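Phosphoserine aminotransferase (Bacillus circulans, PDB 1W3U) catalyses the reversible, pyridoxal-phosphate-dependent transamination between phosphoserine and 3-phosphohydroxypyruvate, with glutamate and 2-oxoglutarate as the other pair, in serine biosynthesis. Local coordinates at residues V98-W103 and M129-L134; T153-Q158 and H328-G333; D184-G189 and I208-L213; S273-A278 and E348-F353. The protein carries 1 engineered substitution. One frame throughout, in Å; residues are numbered along the deposited sequence.

Interaction 1: residues V98-W103 and M129-L134. With PLP (pyridoxal-5'-phosphate), chain B.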
loop_
_atom_site.group_PDB
_atom_site.type_symbol
_atom_site.label_atom_id
_atom_site.label_comp_id
_atom_site.label_asym_id
_atom_site.label_seq_id
_atom_site.Cartn_x
_atom_site.Cartn_y
_atom_site.Cartn_z
ATOM N N VAL A 98 -20.346 -17.454 2.701
ATOM C CA VAL A 98 -20.063 -18.839 3.058
ATOM C C VAL A 98 -19.106 -18.824 4.235
ATOM O O VAL A 98 -18.027 -18.267 4.148
ATOM C CB VAL A 98 -19.503 -19.595 1.846
ATOM C CG1 VAL A 98 -19.168 -21.055 2.186
ATOM C CG2 VAL A 98 -20.493 -19.530 0.681
ATOM N N MET A 99 -19.466 -19.386 5.380
ATOM C CA MET A 99 -18.691 -19.211 6.602
ATOM C C MET A 99 -17.832 -20.443 6.881
ATOM O O MET A 99 -18.360 -21.482 7.328
ATOM C CB MET A 99 -19.645 -18.952 7.762
ATOM C CG MET A 99 -20.603 -17.788 7.514
ATOM S SD MET A 99 -19.709 -16.275 7.123
ATOM C CE MET A 99 -18.834 -16.038 8.678
ATOM N N THR A 100 -16.538 -20.336 6.599
ATOM C CA THR A 100 -15.625 -21.467 6.640
ATOM C C THR A 100 -14.491 -21.287 7.628
ATOM O O THR A 100 -13.559 -22.109 7.628
ATOM C CB THR A 100 -15.053 -21.650 5.210
ATOM O OG1 THR A 100 -14.628 -20.363 4.703
ATOM C CG2 THR A 100 -16.100 -22.209 4.245
ATOM N N GLY A 101 -14.539 -20.269 8.474
ATOM C CA GLY A 101 -13.481 -20.072 9.458
ATOM C C GLY A 101 -13.112 -18.614 9.606
ATOM O O GLY A 101 -13.925 -17.692 9.439
ATOM N N SER A 102 -11.859 -18.339 9.969
ATOM C CA SER A 102 -11.481 -17.042 10.485
ATOM C C SER A 102 -11.593 -15.921 9.448
ATOM O O SER A 102 -11.990 -14.802 9.764
ATOM C CB SER A 102 -10.042 -17.076 11.054
ATOM O OG SER A 102 -9.907 -18.103 12.022
ATOM N N TRP A 103 -11.210 -16.209 8.194
ATOM C CA TRP A 103 -11.234 -15.076 7.265
ATOM C C TRP A 103 -12.644 -14.868 6.734
ATOM O O TRP A 103 -13.014 -13.713 6.493
ATOM C CB TRP A 103 -10.193 -15.298 6.170
ATOM C CG TRP A 103 -8.816 -15.019 6.733
ATOM C CD1 TRP A 103 -7.777 -15.897 6.872
ATOM C CD2 TRP A 103 -8.370 -13.762 7.219
ATOM N NE1 TRP A 103 -6.705 -15.232 7.429
ATOM C CE2 TRP A 103 -7.042 -13.909 7.654
ATOM C CE3 TRP A 103 -8.996 -12.517 7.326
ATOM C CZ2 TRP A 103 -6.298 -12.866 8.190
ATOM C CZ3 TRP A 103 -8.243 -11.486 7.862
ATOM C CH2 TRP A 103 -6.918 -11.647 8.290
ATOM N N MET A 129 -13.896 -28.032 10.235
ATOM C CA MET A 129 -13.143 -29.157 9.708
ATOM C C MET A 129 -13.659 -29.669 8.373
ATOM O O MET A 129 -12.907 -30.282 7.603
ATOM C CB MET A 129 -13.163 -30.397 10.633
ATOM C CG MET A 129 -12.500 -30.125 11.972
ATOM S SD MET A 129 -12.283 -31.693 12.862
ATOM C CE MET A 129 -11.524 -32.672 11.552
ATOM N N THR A 130 -14.944 -29.440 8.151
ATOM C CA THR A 130 -15.611 -30.021 7.013
ATOM C C THR A 130 -16.161 -28.892 6.158
ATOM O O THR A 130 -17.142 -28.257 6.565
ATOM C CB THR A 130 -16.791 -30.913 7.448
ATOM O OG1 THR A 130 -16.288 -31.827 8.447
ATOM C CG2 THR A 130 -17.333 -31.702 6.279
ATOM N N LEU A 131 -15.551 -28.636 5.014
ATOM C CA LEU A 131 -16.122 -27.524 4.238
ATOM C C LEU A 131 -17.557 -27.800 3.842
ATOM O O LEU A 131 -17.986 -28.954 3.654
ATOM C CB LEU A 131 -15.281 -27.317 2.976
ATOM C CG LEU A 131 -13.928 -26.634 3.254
ATOM C CD1 LEU A 131 -13.041 -26.759 2.034
ATOM C CD2 LEU A 131 -14.143 -25.181 3.646
ATOM N N PRO A 132 -18.348 -26.747 3.700
ATOM C CA PRO A 132 -19.747 -27.014 3.313
ATOM C C PRO A 132 -19.854 -27.431 1.860
ATOM O O PRO A 132 -19.039 -27.046 1.003
ATOM C CB PRO A 132 -20.404 -25.664 3.613
ATOM C CG PRO A 132 -19.323 -24.633 3.648
ATOM C CD PRO A 132 -18.002 -25.327 3.854
ATOM N N LYS A 133 -20.862 -28.244 1.525
ATOM C CA LYS A 133 -21.129 -28.521 0.121
ATOM C C LYS A 133 -21.865 -27.342 -0.503
ATOM O O LYS A 133 -22.922 -26.932 -0.024
ATOM C CB LYS A 133 -21.959 -29.789 -0.036
ATOM C CG LYS A 133 -21.274 -31.062 0.436
ATOM C CD LYS A 133 -21.268 -32.117 -0.664
ATOM C CE LYS A 133 -22.267 -33.230 -0.397
ATOM N NZ LYS A 133 -22.214 -34.312 -1.424
ATOM N N LEU A 134 -21.309 -26.787 -1.574
ATOM C CA LEU A 134 -21.897 -25.561 -2.103
ATOM C C LEU A 134 -22.665 -25.784 -3.402
ATOM O O LEU A 134 -23.505 -24.941 -3.738
ATOM C CB LEU A 134 -20.801 -24.531 -2.350
ATOM C CG LEU A 134 -20.131 -23.911 -1.119
ATOM C CD1 LEU A 134 -19.332 -22.708 -1.575
ATOM C CD2 LEU A 134 -21.169 -23.522 -0.077
HETATM N N1 PLP B . -8.097 -13.082 3.790
HETATM C C2 PLP B . -7.284 -14.173 3.749
HETATM C C2A PLP B . -7.845 -15.492 3.215
HETATM C C3 PLP B . -5.982 -14.059 4.190
HETATM O O3 PLP B . -5.203 -15.176 4.138
HETATM C C4 PLP B . -5.515 -12.863 4.679
HETATM C C4A PLP B . -4.059 -12.667 5.158
HETATM C C5 PLP B . -6.355 -11.758 4.707
HETATM C C6 PLP B . -7.639 -11.890 4.257
HETATM C C5A PLP B . -5.903 -10.404 5.219
HETATM O O4P PLP B . -5.033 -9.719 4.327
HETATM P P PLP B . -4.478 -8.298 4.707
HETATM O O1P PLP B . -3.721 -7.793 3.500
HETATM O O2P PLP B . -3.574 -8.457 5.898
HETATM O O3P PLP B . -5.662 -7.411 5.018
#
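Beside the pyridoxal phosphate pocket, at the end of central-sheet strand 94-99, Val98 and Thr100 pack against the loop residues Leu131, Pro132 and Leu134. Val98 CG1 has two partners at the same range: it lies 3.9 Å from Pro132 CG and equally far from CD2 of Leu134, whose side chain meets that of Val98 tip to tip. Thr100 turns its methyl to the loop; CG2 is 3.6 Å from Leu131 CD2 and 3.7 Å from Pro132 CD, the proline being crossed at about a right angle. With chi1 at 47°, Thr100 OG1 is directed away from this apolar patch and bonds to Glu152 instead. Beyond Gly101, the N-cap of helix 102-114, Trp103 stacks on the cofactor. The PLP ring covers one indole face, with C5 3.4 Å above the indole plane, displaced from the centre of the ring system, and Trp103 CE3 comes within 3.4 Å of PLP C6. Exchanging the indole for an alanine would probably leave this side of the pyridine ring uncovered and give it room to tilt. An aromatic ring laid over the cofactor just past a strand end is typical of fold-type I PLP enzymes, here of class V.

Interaction 2: residues T153-Q158 and H328-G333. With PLP (pyridoxal-5'-phosphate), chain B.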
loop_
_atom_site.group_PDB
_atom_site.type_symbol
_atom_site.label_atom_id
_atom_site.label_comp_id
_atom_site.label_asym_id
_atom_site.label_seq_id
_atom_site.Cartn_x
_atom_site.Cartn_y
_atom_site.Cartn_z
ATOM N N THR A 153 -6.884 -19.599 5.512
ATOM C CA THR A 153 -5.454 -19.617 5.767
ATOM C C THR A 153 -5.116 -20.078 7.161
ATOM O O THR A 153 -4.060 -20.662 7.406
ATOM C CB THR A 153 -4.948 -18.163 5.661
ATOM O OG1 THR A 153 -5.612 -17.632 4.510
ATOM C CG2 THR A 153 -3.457 -18.123 5.414
ATOM N N ILE A 154 -6.017 -19.763 8.083
ATOM C CA ILE A 154 -5.724 -20.104 9.481
ATOM C C ILE A 154 -6.203 -21.509 9.801
ATOM O O ILE A 154 -5.531 -22.230 10.537
ATOM C CB ILE A 154 -6.369 -19.065 10.401
ATOM C CG1 ILE A 154 -5.665 -17.702 10.285
ATOM C CG2 ILE A 154 -6.425 -19.499 11.866
ATOM C CD1 ILE A 154 -6.549 -16.600 10.879
ATOM N N GLU A 155 -7.325 -21.954 9.259
ATOM C CA GLU A 155 -7.802 -23.282 9.637
ATOM C C GLU A 155 -7.153 -24.384 8.820
ATOM O O GLU A 155 -7.161 -25.539 9.261
ATOM C CB GLU A 155 -9.343 -23.318 9.487
ATOM C CG GLU A 155 -9.978 -22.733 10.763
ATOM C CD GLU A 155 -10.057 -21.237 10.767
ATOM O OE1 GLU A 155 -10.196 -20.609 9.698
ATOM O OE2 GLU A 155 -10.029 -20.623 11.844
ATOM N N GLY A 156 -6.639 -24.019 7.636
ATOM C CA GLY A 156 -6.042 -24.973 6.733
ATOM C C GLY A 156 -7.045 -25.712 5.860
ATOM O O GLY A 156 -6.801 -26.840 5.416
ATOM N N ALA A 157 -8.184 -25.116 5.528
ATOM C CA ALA A 157 -9.193 -25.739 4.709
ATOM C C ALA A 157 -9.243 -25.056 3.346
ATOM O O ALA A 157 -9.000 -23.862 3.249
ATOM C CB ALA A 157 -10.571 -25.678 5.376
ATOM N N GLN A 158 -9.572 -25.809 2.296
ATOM C CA GLN A 158 -9.571 -25.181 0.976
ATOM C C GLN A 158 -10.588 -25.802 0.026
ATOM O O GLN A 158 -10.706 -27.014 -0.077
ATOM C CB GLN A 158 -8.170 -25.305 0.371
ATOM C CG GLN A 158 -8.005 -24.802 -1.062
ATOM C CD GLN A 158 -6.566 -25.020 -1.535
ATOM O OE1 GLN A 158 -5.992 -26.076 -1.245
ATOM N NE2 GLN A 158 -6.024 -24.043 -2.246
ATOM N N HIS A 328 -2.115 -20.395 14.492
ATOM C CA HIS A 328 -2.843 -19.394 15.287
ATOM C C HIS A 328 -3.429 -19.985 16.564
ATOM O O HIS A 328 -3.792 -21.156 16.583
ATOM C CB HIS A 328 -4.048 -18.805 14.556
ATOM C CG HIS A 328 -3.780 -17.594 13.733
ATOM N ND1 HIS A 328 -4.627 -16.509 13.705
ATOM C CD2 HIS A 328 -2.749 -17.313 12.894
ATOM C CE1 HIS A 328 -4.118 -15.611 12.876
ATOM N NE2 HIS A 328 -2.974 -16.064 12.372
ATOM N N ARG A 329 -3.544 -19.143 17.597
ATOM C CA ARG A 329 -4.126 -19.619 18.851
ATOM C C ARG A 329 -5.496 -20.260 18.678
ATOM O O ARG A 329 -5.792 -21.299 19.295
ATOM C CB ARG A 329 -4.190 -18.464 19.845
ATOM N N SER A 330 -6.379 -19.697 17.845
ATOM C CA SER A 330 -7.701 -20.300 17.731
ATOM C C SER A 330 -7.670 -21.749 17.273
ATOM O O SER A 330 -8.607 -22.538 17.468
ATOM C CB SER A 330 -8.541 -19.454 16.753
ATOM O OG SER A 330 -8.000 -19.467 15.440
ATOM N N VAL A 331 -6.584 -22.149 16.622
ATOM C CA VAL A 331 -6.517 -23.488 16.043
ATOM C C VAL A 331 -5.646 -24.349 16.962
ATOM O O VAL A 331 -5.965 -25.510 17.194
ATOM C CB VAL A 331 -5.925 -23.424 14.622
ATOM C CG1 VAL A 331 -5.816 -24.804 13.967
ATOM C CG2 VAL A 331 -6.771 -22.492 13.777
ATOM N N GLY A 332 -4.604 -23.666 17.413
ATOM C CA GLY A 332 -3.446 -24.183 18.104
ATOM C C GLY A 332 -2.631 -25.119 17.234
ATOM O O GLY A 332 -2.835 -25.284 16.031
ATOM N N GLY A 333 -1.642 -25.779 17.813
ATOM C CA GLY A 333 -0.819 -26.636 16.972
ATOM C C GLY A 333 0.044 -25.824 16.016
ATOM O O GLY A 333 0.577 -24.763 16.316
HETATM N N1 PLP B . -8.097 -13.082 3.790
HETATM C C2 PLP B . -7.284 -14.173 3.749
HETATM C C2A PLP B . -7.845 -15.492 3.215
HETATM C C3 PLP B . -5.982 -14.059 4.190
HETATM O O3 PLP B . -5.203 -15.176 4.138
HETATM C C4 PLP B . -5.515 -12.863 4.679
HETATM C C4A PLP B . -4.059 -12.667 5.158
HETATM C C5 PLP B . -6.355 -11.758 4.707
HETATM C C6 PLP B . -7.639 -11.890 4.257
HETATM C C5A PLP B . -5.903 -10.404 5.219
HETATM O O4P PLP B . -5.033 -9.719 4.327
HETATM P P PLP B . -4.478 -8.298 4.707
HETATM O O1P PLP B . -3.721 -7.793 3.500
HETATM O O2P PLP B . -3.574 -8.457 5.898
HETATM O O3P PLP B . -5.662 -7.411 5.018
HETATM O O HOH W 1 -3.181 -22.113 12.293
#
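Ile154 and His328 make the main contact, a CH-pi interaction. Ile154 CG1 stands over the centre of the imidazole, 3.6 Å from the centroid and only 7° off the ring normal, while CD1 reaches on to the rim of the same face, 3.3 Å from His328 CE1. Apolar packing uses the other branch: chi1 of -70° sets CG1 anti to the carbonyl carbon, toward the imidazole, and CG2 anti to the backbone N, toward Val331, whose CG2 lies 3.6 Å from Ile154 CG2. Replacing Ile154 by an alanine would probably uncover the His328 face and open a gap beside Val331. Polar linkage between the backbones is indirect, through a water that donates to Ile154 O at 2.9 Å and accepts from His328 N at 3.0 Å. Inside the loop 328-333, His328 O accepts from both Val331 N and Gly332 N, which fixes the turn presenting these side chains. A cofactor bond completes the set: Thr153 OG1 and PLP O3 are 2.5 Å apart, and either could be the donor. Ile154 also touches Ser102 and Trp103 of helix 102-114 and Arg335 of strand 334-337, while Glu155 bonds to Ser102, so the contact lies wedged between that helix and that strand.

Interaction 3: residues D184-G189 and I208-L213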
loop_
_atom_site.group_PDB
_atom_site.type_symbol
_atom_site.label_atom_id
_atom_site.label_comp_id
_atom_site.label_asym_id
_atom_site.label_seq_id
_atom_site.Cartn_x
_atom_site.Cartn_y
_atom_site.Cartn_z
ATOM N N ASP A 184 -11.614 -21.308 -13.067
ATOM C CA ASP A 184 -12.371 -20.585 -14.086
ATOM C C ASP A 184 -12.868 -19.250 -13.553
ATOM O O ASP A 184 -13.872 -19.138 -12.845
ATOM C CB ASP A 184 -13.531 -21.475 -14.525
ATOM C CG ASP A 184 -14.382 -20.820 -15.589
ATOM O OD1 ASP A 184 -13.917 -19.839 -16.193
ATOM O OD2 ASP A 184 -15.509 -21.332 -15.772
ATOM N N LEU A 185 -12.109 -18.228 -13.937
ATOM C CA LEU A 185 -12.411 -16.860 -13.531
ATOM C C LEU A 185 -13.844 -16.502 -13.921
ATOM O O LEU A 185 -14.457 -15.715 -13.181
ATOM C CB LEU A 185 -11.394 -15.911 -14.156
ATOM C CG LEU A 185 -11.486 -14.438 -13.813
ATOM C CD1 LEU A 185 -11.366 -14.274 -12.288
ATOM C CD2 LEU A 185 -10.419 -13.610 -14.502
ATOM N N ASN A 186 -14.363 -17.084 -15.022
ATOM C CA ASN A 186 -15.734 -16.735 -15.370
ATOM C C ASN A 186 -16.755 -17.192 -14.356
ATOM O O ASN A 186 -17.917 -16.736 -14.453
ATOM C CB ASN A 186 -16.122 -17.383 -16.707
ATOM C CG ASN A 186 -15.286 -16.805 -17.834
ATOM O OD1 ASN A 186 -14.418 -17.507 -18.366
ATOM N ND2 ASN A 186 -15.553 -15.566 -18.173
ATOM N N GLN A 187 -16.411 -18.064 -13.394
ATOM C CA GLN A 187 -17.367 -18.344 -12.328
ATOM C C GLN A 187 -17.579 -17.144 -11.400
ATOM O O GLN A 187 -18.565 -17.090 -10.681
ATOM C CB GLN A 187 -16.923 -19.523 -11.441
ATOM C CG GLN A 187 -16.931 -20.844 -12.203
ATOM C CD GLN A 187 -16.809 -22.043 -11.284
ATOM O OE1 GLN A 187 -15.736 -22.325 -10.757
ATOM N NE2 GLN A 187 -17.948 -22.713 -11.098
ATOM N N PHE A 188 -16.641 -16.215 -11.384
ATOM C CA PHE A 188 -16.634 -15.153 -10.395
ATOM C C PHE A 188 -16.936 -13.792 -10.971
ATOM O O PHE A 188 -16.527 -13.465 -12.079
ATOM C CB PHE A 188 -15.218 -15.068 -9.802
ATOM C CG PHE A 188 -14.873 -16.264 -8.949
ATOM C CD1 PHE A 188 -14.311 -17.384 -9.536
ATOM C CD2 PHE A 188 -15.124 -16.217 -7.572
ATOM C CE1 PHE A 188 -14.013 -18.474 -8.728
ATOM C CE2 PHE A 188 -14.828 -17.314 -6.781
ATOM C CZ PHE A 188 -14.257 -18.428 -7.381
ATOM N N GLY A 189 -17.607 -12.975 -10.192
ATOM C CA GLY A 189 -17.732 -11.559 -10.517
ATOM C C GLY A 189 -16.526 -10.814 -9.984
ATOM O O GLY A 189 -16.118 -9.819 -10.586
ATOM N N ILE A 208 -9.509 -8.854 -9.232
ATOM C CA ILE A 208 -9.877 -9.086 -10.652
ATOM C C ILE A 208 -11.389 -9.025 -10.747
ATOM O O ILE A 208 -12.072 -9.788 -10.049
ATOM C CB ILE A 208 -9.361 -10.443 -11.106
ATOM C CG1 ILE A 208 -7.904 -10.619 -10.645
ATOM C CG2 ILE A 208 -9.484 -10.687 -12.603
ATOM C CD1 ILE A 208 -7.422 -12.033 -10.935
ATOM N N VAL A 209 -11.918 -8.120 -11.581
ATOM C CA VAL A 209 -13.356 -7.894 -11.514
ATOM C C VAL A 209 -13.940 -7.985 -12.908
ATOM O O VAL A 209 -13.311 -7.544 -13.879
ATOM C CB VAL A 209 -13.587 -6.542 -10.824
ATOM C CG1 VAL A 209 -12.978 -5.405 -11.609
ATOM C CG2 VAL A 209 -15.086 -6.374 -10.547
ATOM N N ARG A 210 -15.134 -8.577 -12.939
ATOM C CA ARG A 210 -15.922 -8.546 -14.164
ATOM C C ARG A 210 -16.333 -7.115 -14.491
ATOM O O ARG A 210 -17.060 -6.504 -13.687
ATOM C CB ARG A 210 -17.146 -9.437 -13.953
ATOM C CG ARG A 210 -17.800 -9.867 -15.242
ATOM C CD ARG A 210 -19.130 -10.535 -15.020
ATOM N NE ARG A 210 -19.210 -11.748 -14.254
ATOM C CZ ARG A 210 -19.024 -13.015 -14.572
ATOM N NH1 ARG A 210 -18.680 -13.402 -15.803
ATOM N NH2 ARG A 210 -19.182 -13.963 -13.649
ATOM N N GLU A 211 -15.900 -6.568 -15.632
ATOM C CA GLU A 211 -16.094 -5.137 -15.832
ATOM C C GLU A 211 -17.560 -4.775 -15.912
ATOM O O GLU A 211 -17.880 -3.624 -15.566
ATOM C CB GLU A 211 -15.378 -4.690 -17.114
ATOM C CG GLU A 211 -13.867 -4.906 -16.970
ATOM C CD GLU A 211 -13.126 -4.274 -18.138
ATOM O OE1 GLU A 211 -12.088 -4.821 -18.547
ATOM O OE2 GLU A 211 -13.572 -3.237 -18.650
ATOM N N ASP A 212 -18.401 -5.714 -16.346
ATOM C CA ASP A 212 -19.824 -5.328 -16.424
ATOM C C ASP A 212 -20.456 -5.147 -15.057
ATOM O O ASP A 212 -21.571 -4.633 -15.000
ATOM C CB ASP A 212 -20.659 -6.308 -17.232
ATOM C CG ASP A 212 -20.664 -7.773 -16.948
ATOM O OD1 ASP A 212 -20.452 -8.198 -15.802
ATOM O OD2 ASP A 212 -20.922 -8.564 -17.899
ATOM N N LEU A 213 -19.740 -5.555 -14.007
ATOM C CA LEU A 213 -20.361 -5.460 -12.694
ATOM C C LEU A 213 -20.008 -4.134 -12.044
ATOM O O LEU A 213 -20.619 -3.744 -11.040
ATOM C CB LEU A 213 -19.874 -6.588 -11.780
ATOM C CG LEU A 213 -20.304 -7.990 -12.224
ATOM C CD1 LEU A 213 -19.823 -9.017 -11.218
ATOM C CD2 LEU A 213 -21.815 -8.007 -12.410
HETATM O O HOH W 2 -20.403 -15.054 -10.636
#
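Gly189 and Leu213 form the tightest point of this contact, with Leu213 CD1 3.4 Å from Gly189 CA, nearer than usual for two carbons. Next to it, Arg210 N donates to Gly189 O at 2.8 Å, almost straight at 177°. The same oxygen also receives a CA-H contact from Val209. Deeper in, Leu185 CD2 packs 3.6 Å from Ile208 CG2, both side chains being buried and also touching Val191 of strand 190-194. The solvent side is looser and polar. Arg210 runs out with CG anti to its own N and a bend at chi3 (-61°), which brings the guanidinium beside the 3-10 turn 185-187. There NH2 donates to Asn186 O at 3.2 Å, the acceptor near the guanidinium plane but the donor 46° above the carbonyl plane. A water that donates to Gln187 O at 2.7 Å accepts only weakly from Arg210 NH2. Phe188 O, over a guanidinium face, is bonded to Tyr68 OH instead. The contact closes the base of the antiparallel pair 190-194 and 205-210, whose connecting loop carries the PLP-bearing Lys197. A single antiparallel strand in a seven-stranded, otherwise parallel sheet is the signature of the fold-type I large domain.

Interaction 4: residues S273-A278 and E348-F353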
loop_
_atom_site.group_PDB
_atom_site.type_symbol
_atom_site.label_atom_id
_atom_site.label_comp_id
_atom_site.label_asym_id
_atom_site.label_seq_id
_atom_site.Cartn_x
_atom_site.Cartn_y
_atom_site.Cartn_z
ATOM N N SER A 273 1.573 -33.123 -0.464
ATOM C CA SER A 273 1.402 -34.560 -0.295
ATOM C C SER A 273 2.494 -35.102 0.624
ATOM O O SER A 273 2.241 -35.942 1.494
ATOM C CB SER A 273 1.412 -35.248 -1.661
ATOM O OG SER A 273 1.381 -36.667 -1.498
ATOM N N LEU A 274 3.732 -34.615 0.443
ATOM C CA LEU A 274 4.794 -35.042 1.363
ATOM C C LEU A 274 4.458 -34.767 2.812
ATOM O O LEU A 274 4.700 -35.569 3.709
ATOM C CB LEU A 274 6.072 -34.252 1.002
ATOM C CG LEU A 274 7.386 -34.742 1.612
ATOM C CD1 LEU A 274 7.780 -36.095 1.010
ATOM C CD2 LEU A 274 8.486 -33.703 1.428
ATOM N N ILE A 275 3.898 -33.587 3.113
ATOM C CA ILE A 275 3.672 -33.234 4.510
ATOM C C ILE A 275 2.446 -33.977 5.032
ATOM O O ILE A 275 2.433 -34.466 6.172
ATOM C CB ILE A 275 3.547 -31.716 4.655
ATOM C CG1 ILE A 275 4.848 -30.994 4.273
ATOM C CG2 ILE A 275 3.078 -31.315 6.043
ATOM C CD1 ILE A 275 4.710 -29.512 3.971
ATOM N N TYR A 276 1.402 -34.084 4.189
ATOM C CA TYR A 276 0.210 -34.797 4.675
ATOM C C TYR A 276 0.545 -36.265 4.918
ATOM O O TYR A 276 0.057 -36.907 5.836
ATOM C CB TYR A 276 -0.964 -34.658 3.701
ATOM C CG TYR A 276 -1.716 -33.344 3.882
ATOM C CD1 TYR A 276 -2.272 -32.997 5.102
ATOM C CD2 TYR A 276 -1.828 -32.497 2.757
ATOM C CE1 TYR A 276 -2.950 -31.797 5.249
ATOM C CE2 TYR A 276 -2.503 -31.293 2.902
ATOM C CZ TYR A 276 -3.042 -30.971 4.139
ATOM O OH TYR A 276 -3.719 -29.787 4.244
ATOM N N ASP A 277 1.419 -36.797 4.076
ATOM C CA ASP A 277 1.830 -38.185 4.293
ATOM C C ASP A 277 2.579 -38.320 5.613
ATOM O O ASP A 277 2.322 -39.279 6.357
ATOM C CB ASP A 277 2.692 -38.662 3.135
ATOM C CG ASP A 277 1.890 -39.151 1.948
ATOM O OD1 ASP A 277 0.643 -39.066 1.943
ATOM O OD2 ASP A 277 2.533 -39.623 0.987
ATOM N N ALA A 278 3.482 -37.398 5.914
ATOM C CA ALA A 278 4.202 -37.396 7.193
ATOM C C ALA A 278 3.229 -37.348 8.365
ATOM O O ALA A 278 3.433 -38.012 9.379
ATOM C CB ALA A 278 5.184 -36.251 7.307
ATOM N N GLU A 348 10.791 -30.915 2.438
ATOM C CA GLU A 348 11.593 -32.062 2.788
ATOM C C GLU A 348 12.245 -31.879 4.146
ATOM O O GLU A 348 12.227 -32.753 5.024
ATOM C CB GLU A 348 12.692 -32.249 1.719
ATOM C CG GLU A 348 12.192 -32.783 0.369
ATOM C CD GLU A 348 13.385 -33.072 -0.541
ATOM O OE1 GLU A 348 14.072 -32.113 -0.959
ATOM O OE2 GLU A 348 13.637 -34.258 -0.858
ATOM N N ALA A 349 12.866 -30.721 4.359
ATOM C CA ALA A 349 13.470 -30.448 5.653
ATOM C C ALA A 349 12.455 -30.518 6.793
ATOM O O ALA A 349 12.747 -30.998 7.895
ATOM C CB ALA A 349 14.066 -29.056 5.652
ATOM N N LEU A 350 11.263 -29.979 6.527
ATOM C CA LEU A 350 10.201 -30.014 7.529
ATOM C C LEU A 350 9.791 -31.443 7.839
ATOM O O LEU A 350 9.698 -31.772 9.019
ATOM C CB LEU A 350 8.969 -29.217 7.054
ATOM C CG LEU A 350 7.768 -29.322 8.014
ATOM C CD1 LEU A 350 8.163 -28.750 9.358
ATOM C CD2 LEU A 350 6.559 -28.605 7.419
ATOM N N VAL A 351 9.573 -32.318 6.861
ATOM C CA VAL A 351 9.119 -33.663 7.231
ATOM C C VAL A 351 10.265 -34.439 7.882
ATOM O O VAL A 351 10.033 -35.261 8.770
ATOM C CB VAL A 351 8.558 -34.476 6.061
ATOM C CG1 VAL A 351 7.397 -33.670 5.425
ATOM C CG2 VAL A 351 9.574 -34.823 5.006
ATOM N N GLN A 352 11.487 -34.171 7.423
ATOM C CA GLN A 352 12.618 -34.798 8.124
ATOM C C GLN A 352 12.621 -34.382 9.584
ATOM O O GLN A 352 12.747 -35.196 10.512
ATOM C CB GLN A 352 13.923 -34.391 7.400
ATOM C CG GLN A 352 14.033 -35.116 6.067
ATOM C CD GLN A 352 15.066 -34.534 5.116
ATOM O OE1 GLN A 352 15.129 -34.860 3.912
ATOM N NE2 GLN A 352 15.918 -33.660 5.633
ATOM N N PHE A 353 12.450 -33.077 9.829
ATOM C CA PHE A 353 12.390 -32.582 11.199
ATOM C C PHE A 353 11.206 -33.231 11.920
ATOM O O PHE A 353 11.283 -33.575 13.108
ATOM C CB PHE A 353 12.256 -31.050 11.236
ATOM C CG PHE A 353 11.961 -30.541 12.651
ATOM C CD1 PHE A 353 13.005 -30.359 13.546
ATOM C CD2 PHE A 353 10.667 -30.223 13.108
ATOM C CE1 PHE A 353 12.774 -29.907 14.832
ATOM C CE2 PHE A 353 10.444 -29.790 14.387
ATOM C CZ PHE A 353 11.490 -29.623 15.264
#
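Val351 sets its CG1 methyl against the backbone of the neighbouring helix, 3.7 Å from Leu274 O and 3.9 Å from Ile275 CA. Its chi1 of -57° places CG1 anti to the carbonyl carbon, and there the methyl also meets Ala278 CB at 3.9 Å, while CG2 turns to the leucine. One valine therefore settles among Leu274, Ile275 and Ala278, which are spaced along a single face of the helix. Leu274 answers across the interface: its side chain crosses that of Val351 at about a right angle, with CD2 3.9 Å from Val351 CG2. The same CD2 reaches the backbone of Glu348, 3.8 Å from its N, and the aliphatic CG of Glu348 rests near it at the rim. On the buried flank, Ile275 CD1 meets Leu350 CD2 at 4.0 Å; beyond them Ile300 of strand 299-303 touches Ile275, and Phe8 touches Leu350. The axes of the two short segments run nearly parallel, 7° apart and 9.5 Å at closest approach. This joins helix 260-280 to helix 344-360, away from the cofactor site. The partners across the interface are methyl and methylene groups packed on one another or on backbone, without a hydrogen bond or salt bridge between the segments, so the pairing depends on shape and on the removal of apolar surface from water.

Overall arrangement
From the N terminus, interaction 1 closes first, folding the loop before strand 143-149 back over the end of strand 94-99. Interaction 2 then opens at 153-158 and closes 170 residues later at 328-333. Within that long span interaction 3 opens and closes, pinning the antiparallel strand 205-210 of the central sheet beside the entry to strand 190-194. Interaction 4 crosses interaction 2: its helix 260-280 lies inside the span, its helix 344-360 beyond. Interactions 1 and 2 touch each other and share the cofactor, whereas interactions 3 and 4 lie on opposite sides of the chain's centre, their centres about 37 Å apart. Interactions 1 and 3 secure ends of sheet strands, 1 and 2 border the cofactor, and 4 joins two C-terminal helices.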